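PDB 2GNP: transcriptional regulator from Streptococcus pneumoniae, which probably regulates transcription in response to a sugar-like effector, through a putative sugar-binding domain of Rossmann-like fold. Local coordinates for residues H167-M172 / V187-C192; C192-S197 / E204-R209. All blocks are in the same frame, centred on the assembly; numbering follows the deposited sequence.

Both contacts are buried and lie on the same side of the chain's centre, about 12 and 15 Å from it. All three touching residues of interaction 1 are buried, whereas interaction 2 includes the partly exposed Gln207. They share Cys192 and hold two neighbouring antiparallel strands, 188-190 and 193-195, each to a different element. Interaction 1 packs the loop 167-172 on the first strand and the turn after it, by a water bridge and a sulfur-aromatic contact, with no direct hydrogen bond. Interaction 2 sets the second strand against helix 204-207, through a direct arginine-to-carbonyl bond and an aromatic-leucine contact. Val187 N and Phe195 O, 2.8 Å apart, probably form a backbone hydrogen bond between them.

Interaction 1: residues H167-M172 / V187-C192; sequences HQWLDM and VGEICC
A single water joins Glu189 to Trp169, donating to Glu189 OE2 at 2.6 Å and accepting from Trp169 NE1 at 2.9 Å, in the plane of the indole. The other carboxylate oxygen is held within its own turn: Cys192 N donates to Glu189 OE1 over 2.9 Å, on the anti side and somewhat out of the carboxylate plane. Two bent torsions, chi1 76° and chi2 58°, curl the Glu189 side chain toward the turn, and bonds to both oxygens limit its rotation. Direct contact is made at the far end of the indole. Cys192 SG meets Trp169 CH2 at 3.6 Å and lies 4.9 Å from the centroid of the Trp169 six-membered ring, 87° off the ring normal, so this sulfur-aromatic contact is made at the edge. Trp169 also packs edge-to-face with Phe194. Strands 188-190 and 193-195 follow each other as an antiparallel beta-hairpin; the Glu189-Cys192 bond lies at its turn, and Val187 and Gly188 opposite Phe195 form a classic beta bulge. Strand 188-190 lies between 193-195 and 153-160, and residues 167-172 lie in the connection between helices 163-167 and 175-183.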
loop_
_atom_site.group_PDB
_atom_site.type_symbol
_atom_site.label_atom_id
_atom_site.label_comp_id
_atom_site.label_asym_id
_atom_site.label_seq_id
_atom_site.Cartn_x
_atom_site.Cartn_y
_atom_site.Cartn_z
ATOM N N HIS A 167 8.033 -4.983 14.005
ATOM C CA HIS A 167 7.215 -4.763 15.213
ATOM C C HIS A 167 5.711 -5.048 15.099
ATOM O O HIS A 167 5.155 -5.787 15.936
ATOM C CB HIS A 167 7.416 -3.328 15.728
ATOM C CG HIS A 167 6.623 -3.017 16.952
ATOM N ND1 HIS A 167 6.939 -3.536 18.185
ATOM C CD2 HIS A 167 5.523 -2.241 17.132
ATOM C CE1 HIS A 167 6.070 -3.092 19.080
ATOM N NE2 HIS A 167 5.188 -2.322 18.462
ATOM N N GLN A 168 5.063 -4.454 14.087
ATOM C CA GLN A 168 3.605 -4.574 13.893
ATOM C C GLN A 168 3.144 -6.028 13.682
ATOM O O GLN A 168 1.982 -6.364 13.927
ATOM C CB GLN A 168 3.141 -3.672 12.732
ATOM C CG GLN A 168 3.688 -2.230 12.828
ATOM C CD GLN A 168 2.865 -1.339 13.770
ATOM O OE1 GLN A 168 2.240 -1.815 14.738
ATOM N NE2 GLN A 168 2.867 -0.025 13.485
ATOM N N TRP A 169 4.102 -6.880 13.322
ATOM C CA TRP A 169 3.853 -8.280 12.935
ATOM C C TRP A 169 4.137 -9.310 14.013
ATOM O O TRP A 169 3.940 -10.524 13.802
ATOM C CB TRP A 169 4.635 -8.611 11.659
ATOM C CG TRP A 169 4.066 -7.882 10.496
ATOM C CD1 TRP A 169 4.529 -6.705 9.940
ATOM C CD2 TRP A 169 2.875 -8.229 9.775
ATOM N NE1 TRP A 169 3.706 -6.329 8.900
ATOM C CE2 TRP A 169 2.682 -7.233 8.782
ATOM C CE3 TRP A 169 1.963 -9.289 9.871
ATOM C CZ2 TRP A 169 1.606 -7.265 7.870
ATOM C CZ3 TRP A 169 0.898 -9.351 8.934
ATOM C CH2 TRP A 169 0.742 -8.316 7.946
ATOM N N LEU A 170 4.598 -8.837 15.171
ATOM C CA LEU A 170 5.067 -9.704 16.236
ATOM C C LEU A 170 4.092 -10.765 16.753
ATOM O O LEU A 170 4.531 -11.847 17.176
ATOM C CB LEU A 170 5.578 -8.851 17.412
ATOM C CG LEU A 170 7.101 -8.759 17.593
ATOM C CD1 LEU A 170 7.933 -8.846 16.344
ATOM C CD2 LEU A 170 7.508 -7.530 18.369
ATOM N N ASP A 171 2.800 -10.477 16.776
ATOM C CA ASP A 171 1.886 -11.560 17.197
ATOM C C ASP A 171 1.094 -12.170 16.047
ATOM O O ASP A 171 0.166 -12.976 16.257
ATOM C CB ASP A 171 0.961 -11.124 18.338
ATOM C CG ASP A 171 1.606 -11.334 19.732
ATOM O OD1 ASP A 171 2.338 -10.421 20.188
ATOM O OD2 ASP A 171 1.375 -12.411 20.357
HETATM N N MSE A 172 1.469 -11.798 14.831
HETATM C CA MSE A 172 0.836 -12.352 13.649
HETATM C C MSE A 172 1.726 -13.434 12.985
HETATM O O MSE A 172 1.245 -14.537 12.643
HETATM C CB MSE A 172 0.489 -11.229 12.679
HETATM C CG MSE A 172 -0.330 -11.694 11.455
HETATM SE SE MSE A 172 -1.979 -12.707 11.940
HETATM C CE MSE A 172 -2.940 -11.236 12.803
ATOM N N VAL A 187 12.761 -7.375 2.291
ATOM C CA VAL A 187 13.028 -5.964 2.483
ATOM C C VAL A 187 11.768 -5.148 2.842
ATOM O O VAL A 187 11.874 -4.012 3.312
ATOM C CB VAL A 187 13.761 -5.289 1.287
ATOM C CG1 VAL A 187 15.135 -5.995 0.973
ATOM C CG2 VAL A 187 12.898 -5.230 0.073
ATOM N N GLY A 188 10.592 -5.701 2.555
ATOM C CA GLY A 188 9.394 -4.895 2.799
ATOM C C GLY A 188 8.137 -5.685 2.515
ATOM O O GLY A 188 8.175 -6.907 2.169
ATOM N N GLU A 189 7.000 -4.998 2.722
ATOM C CA GLU A 189 5.681 -5.602 2.386
ATOM C C GLU A 189 4.720 -4.611 1.791
ATOM O O GLU A 189 4.835 -3.401 2.012
ATOM C CB GLU A 189 5.010 -6.393 3.494
ATOM C CG GLU A 189 4.316 -5.685 4.666
ATOM C CD GLU A 189 3.146 -4.672 4.450
ATOM O OE1 GLU A 189 2.108 -4.787 3.700
ATOM O OE2 GLU A 189 3.268 -3.605 5.133
ATOM N N ILE A 190 3.819 -5.165 0.983
ATOM C CA ILE A 190 2.723 -4.395 0.397
ATOM C C ILE A 190 1.533 -5.325 0.394
ATOM O O ILE A 190 1.648 -6.501 0.049
ATOM C CB ILE A 190 3.147 -3.872 -1.019
ATOM C CG1 ILE A 190 2.170 -2.807 -1.555
ATOM C CG2 ILE A 190 3.367 -5.061 -2.077
ATOM C CD1 ILE A 190 2.716 -2.087 -2.863
ATOM N N CYS A 191 0.358 -4.825 0.805
ATOM C CA CYS A 191 -0.831 -5.676 0.931
ATOM C C CYS A 191 -0.545 -6.950 1.760
ATOM O O CYS A 191 -1.104 -7.990 1.482
ATOM C CB CYS A 191 -1.406 -6.063 -0.417
ATOM S SG CYS A 191 -2.078 -4.602 -1.270
ATOM N N CYS A 192 0.333 -6.810 2.734
ATOM C CA CYS A 192 0.699 -7.867 3.657
ATOM C C CYS A 192 1.455 -9.032 3.012
ATOM O O CYS A 192 1.508 -10.129 3.585
ATOM C CB CYS A 192 -0.583 -8.332 4.413
ATOM S SG CYS A 192 -1.319 -6.961 5.374
HETATM O O HOH W 1 4.472 -3.968 7.398
#

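Interaction 2: residues C192-S197 / E204-R209; sequences CRFFDS and ENLQER
Arg193 reaches across to Gln207 from a side chain that leaves CB with CG beside the backbone N and then runs extended from CG to NE. Rotation about CD-NE (chi4 -72°) turns the guanidinium so that its NH1 edge meets the backbone of Gln207. The Arg193 NH1 to Gln207 O bond is 3.1 Å long and fairly straight, with an N-H...O angle of 163°. The carbonyl is approached well off its axis, at a C=O...N angle of 118°, with NH1 also tilted somewhat from the carbonyl plane; the oxygen lies close to the guanidinium plane. Gln207 CG sits 3.7 Å from the same Arg193 NH1. A water accepts from Arg193 NH2 at 2.9 Å and donates to Gln207 O at 2.9 Å, so this carbonyl oxygen accepts twice. Elsewhere, Arg193 NE bonds Ile213 O, NH2 bonds Ala212 O and NH1 forms a salt bridge with Glu201 OE2, while Glu201 OE1 takes Gln207 NE2, tying both sides of the contact to one carboxylate.

The apolar half is smaller: Phe194 CD2 touches Leu206 CD2 at 3.8 Å, and Leu206 CD1 lies 3.7 Å above the guanidinium plane of Arg209, offset toward its rim. Arg209 NH1 bonds Asn205 OD1 at 3.0 Å and forms a salt bridge with Asp177 OD1, while NE bonds Gln126 O, so several bonds fix that guanidinium. The contact thus packs the second strand of the 188-190/193-195 hairpin on the short helix 204-207. Leu181 of helix 175-183 touches both Phe194 and Leu206, while Phe195 packs on helix 234-242.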
loop_
_atom_site.group_PDB
_atom_site.type_symbol
_atom_site.label_atom_id
_atom_site.label_comp_id
_atom_site.label_asym_id
_atom_site.label_seq_id
_atom_site.Cartn_x
_atom_site.Cartn_y
_atom_site.Cartn_z
ATOM N N CYS A 192 0.333 -6.810 2.734
ATOM C CA CYS A 192 0.699 -7.867 3.657
ATOM C C CYS A 192 1.455 -9.032 3.012
ATOM O O CYS A 192 1.508 -10.129 3.585
ATOM C CB CYS A 192 -0.583 -8.332 4.413
ATOM S SG CYS A 192 -1.319 -6.961 5.374
ATOM N N ARG A 193 2.054 -8.780 1.857
ATOM C CA ARG A 193 2.939 -9.742 1.159
ATOM C C ARG A 193 4.342 -9.230 1.185
ATOM O O ARG A 193 4.578 -8.039 0.963
ATOM C CB ARG A 193 2.452 -10.088 -0.224
ATOM C CG ARG A 193 1.078 -10.816 -0.099
ATOM C CD ARG A 193 0.539 -11.038 -1.504
ATOM N NE ARG A 193 -0.752 -11.738 -1.501
ATOM C CZ ARG A 193 -0.899 -13.024 -1.206
ATOM N NH1 ARG A 193 0.193 -13.762 -0.882
ATOM N NH2 ARG A 193 -2.122 -13.598 -1.204
ATOM N N PHE A 194 5.258 -10.147 1.492
ATOM C CA PHE A 194 6.649 -9.817 1.801
ATOM C C PHE A 194 7.489 -10.075 0.590
ATOM O O PHE A 194 7.377 -11.144 -0.018
ATOM C CB PHE A 194 7.105 -10.638 3.031
ATOM C CG PHE A 194 6.373 -10.201 4.294
ATOM C CD1 PHE A 194 6.887 -9.156 5.044
ATOM C CD2 PHE A 194 5.144 -10.760 4.657
ATOM C CE1 PHE A 194 6.216 -8.698 6.155
ATOM C CE2 PHE A 194 4.441 -10.257 5.791
ATOM C CZ PHE A 194 5.003 -9.249 6.528
ATOM N N PHE A 195 8.354 -9.121 0.276
ATOM C CA PHE A 195 9.193 -9.267 -0.931
ATOM C C PHE A 195 10.655 -8.958 -0.666
ATOM O O PHE A 195 11.006 -8.291 0.320
ATOM C CB PHE A 195 8.666 -8.387 -2.054
ATOM C CG PHE A 195 8.411 -6.951 -1.634
ATOM C CD1 PHE A 195 7.102 -6.484 -1.446
ATOM C CD2 PHE A 195 9.474 -6.092 -1.375
ATOM C CE1 PHE A 195 6.861 -5.125 -1.075
ATOM C CE2 PHE A 195 9.254 -4.771 -0.990
ATOM C CZ PHE A 195 7.922 -4.299 -0.820
ATOM N N ASP A 196 11.489 -9.441 -1.595
ATOM C CA ASP A 196 12.908 -9.165 -1.575
ATOM C C ASP A 196 13.299 -7.873 -2.292
ATOM O O ASP A 196 12.448 -7.034 -2.639
ATOM C CB ASP A 196 13.661 -10.384 -2.127
ATOM C CG ASP A 196 13.532 -10.527 -3.647
ATOM O OD1 ASP A 196 12.935 -9.644 -4.339
ATOM O OD2 ASP A 196 14.098 -11.505 -4.189
ATOM N N SER A 197 14.596 -7.665 -2.506
ATOM C CA SER A 197 15.082 -6.363 -3.061
ATOM C C SER A 197 14.665 -6.060 -4.488
ATOM O O SER A 197 14.861 -4.918 -4.956
ATOM C CB SER A 197 16.624 -6.320 -2.988
ATOM O OG SER A 197 17.160 -7.174 -3.966
ATOM N N GLU A 204 7.303 -18.834 -0.185
ATOM C CA GLU A 204 6.037 -19.416 -0.666
ATOM C C GLU A 204 5.101 -19.957 0.435
ATOM O O GLU A 204 3.855 -19.833 0.328
ATOM C CB GLU A 204 6.375 -20.529 -1.662
ATOM C CG GLU A 204 5.225 -21.134 -2.381
ATOM C CD GLU A 204 5.726 -22.242 -3.288
ATOM O OE1 GLU A 204 5.640 -23.411 -2.877
ATOM O OE2 GLU A 204 6.269 -21.911 -4.362
ATOM N N ASN A 205 5.656 -20.578 1.473
ATOM C CA ASN A 205 4.856 -21.047 2.595
ATOM C C ASN A 205 3.955 -19.970 3.242
ATOM O O ASN A 205 2.775 -20.210 3.555
ATOM C CB ASN A 205 5.734 -21.716 3.662
ATOM C CG ASN A 205 4.917 -22.337 4.800
ATOM O OD1 ASN A 205 4.490 -21.667 5.742
ATOM N ND2 ASN A 205 4.722 -23.656 4.728
ATOM N N LEU A 206 4.515 -18.798 3.474
ATOM C CA LEU A 206 3.683 -17.717 4.060
ATOM C C LEU A 206 2.756 -17.142 2.972
ATOM O O LEU A 206 1.583 -16.842 3.251
ATOM C CB LEU A 206 4.588 -16.656 4.671
ATOM C CG LEU A 206 3.900 -15.428 5.297
ATOM C CD1 LEU A 206 2.977 -15.879 6.423
ATOM C CD2 LEU A 206 4.976 -14.409 5.761
ATOM N N GLN A 207 3.272 -16.999 1.746
ATOM C CA GLN A 207 2.490 -16.482 0.593
ATOM C C GLN A 207 1.155 -17.223 0.514
ATOM O O GLN A 207 0.091 -16.610 0.364
ATOM C CB GLN A 207 3.292 -16.697 -0.705
ATOM C CG GLN A 207 2.499 -16.472 -1.938
ATOM C CD GLN A 207 3.280 -16.821 -3.169
ATOM O OE1 GLN A 207 3.623 -17.984 -3.389
ATOM N NE2 GLN A 207 3.559 -15.816 -3.994
ATOM N N GLU A 208 1.224 -18.548 0.629
ATOM C CA GLU A 208 0.038 -19.435 0.473
ATOM C C GLU A 208 -0.893 -19.470 1.728
ATOM O O GLU A 208 -1.979 -20.076 1.724
ATOM C CB GLU A 208 0.528 -20.867 0.018
ATOM C CG GLU A 208 1.283 -20.814 -1.305
ATOM C CD GLU A 208 1.543 -22.175 -1.972
ATOM O OE1 GLU A 208 1.730 -23.153 -1.228
ATOM O OE2 GLU A 208 1.563 -22.216 -3.234
ATOM N N ARG A 209 -0.492 -18.819 2.805
ATOM C CA ARG A 209 -1.243 -18.801 4.034
ATOM C C ARG A 209 -1.928 -17.423 4.231
ATOM O O ARG A 209 -2.586 -17.224 5.252
ATOM C CB ARG A 209 -0.345 -19.018 5.274
ATOM C CG ARG A 209 0.062 -20.460 5.573
ATOM C CD ARG A 209 1.363 -20.521 6.418
ATOM N NE ARG A 209 1.397 -19.697 7.635
ATOM C CZ ARG A 209 2.510 -19.223 8.163
ATOM N NH1 ARG A 209 3.666 -19.439 7.551
ATOM N NH2 ARG A 209 2.477 -18.496 9.271
HETATM O O HOH W 2 -2.671 -16.389 -0.621
#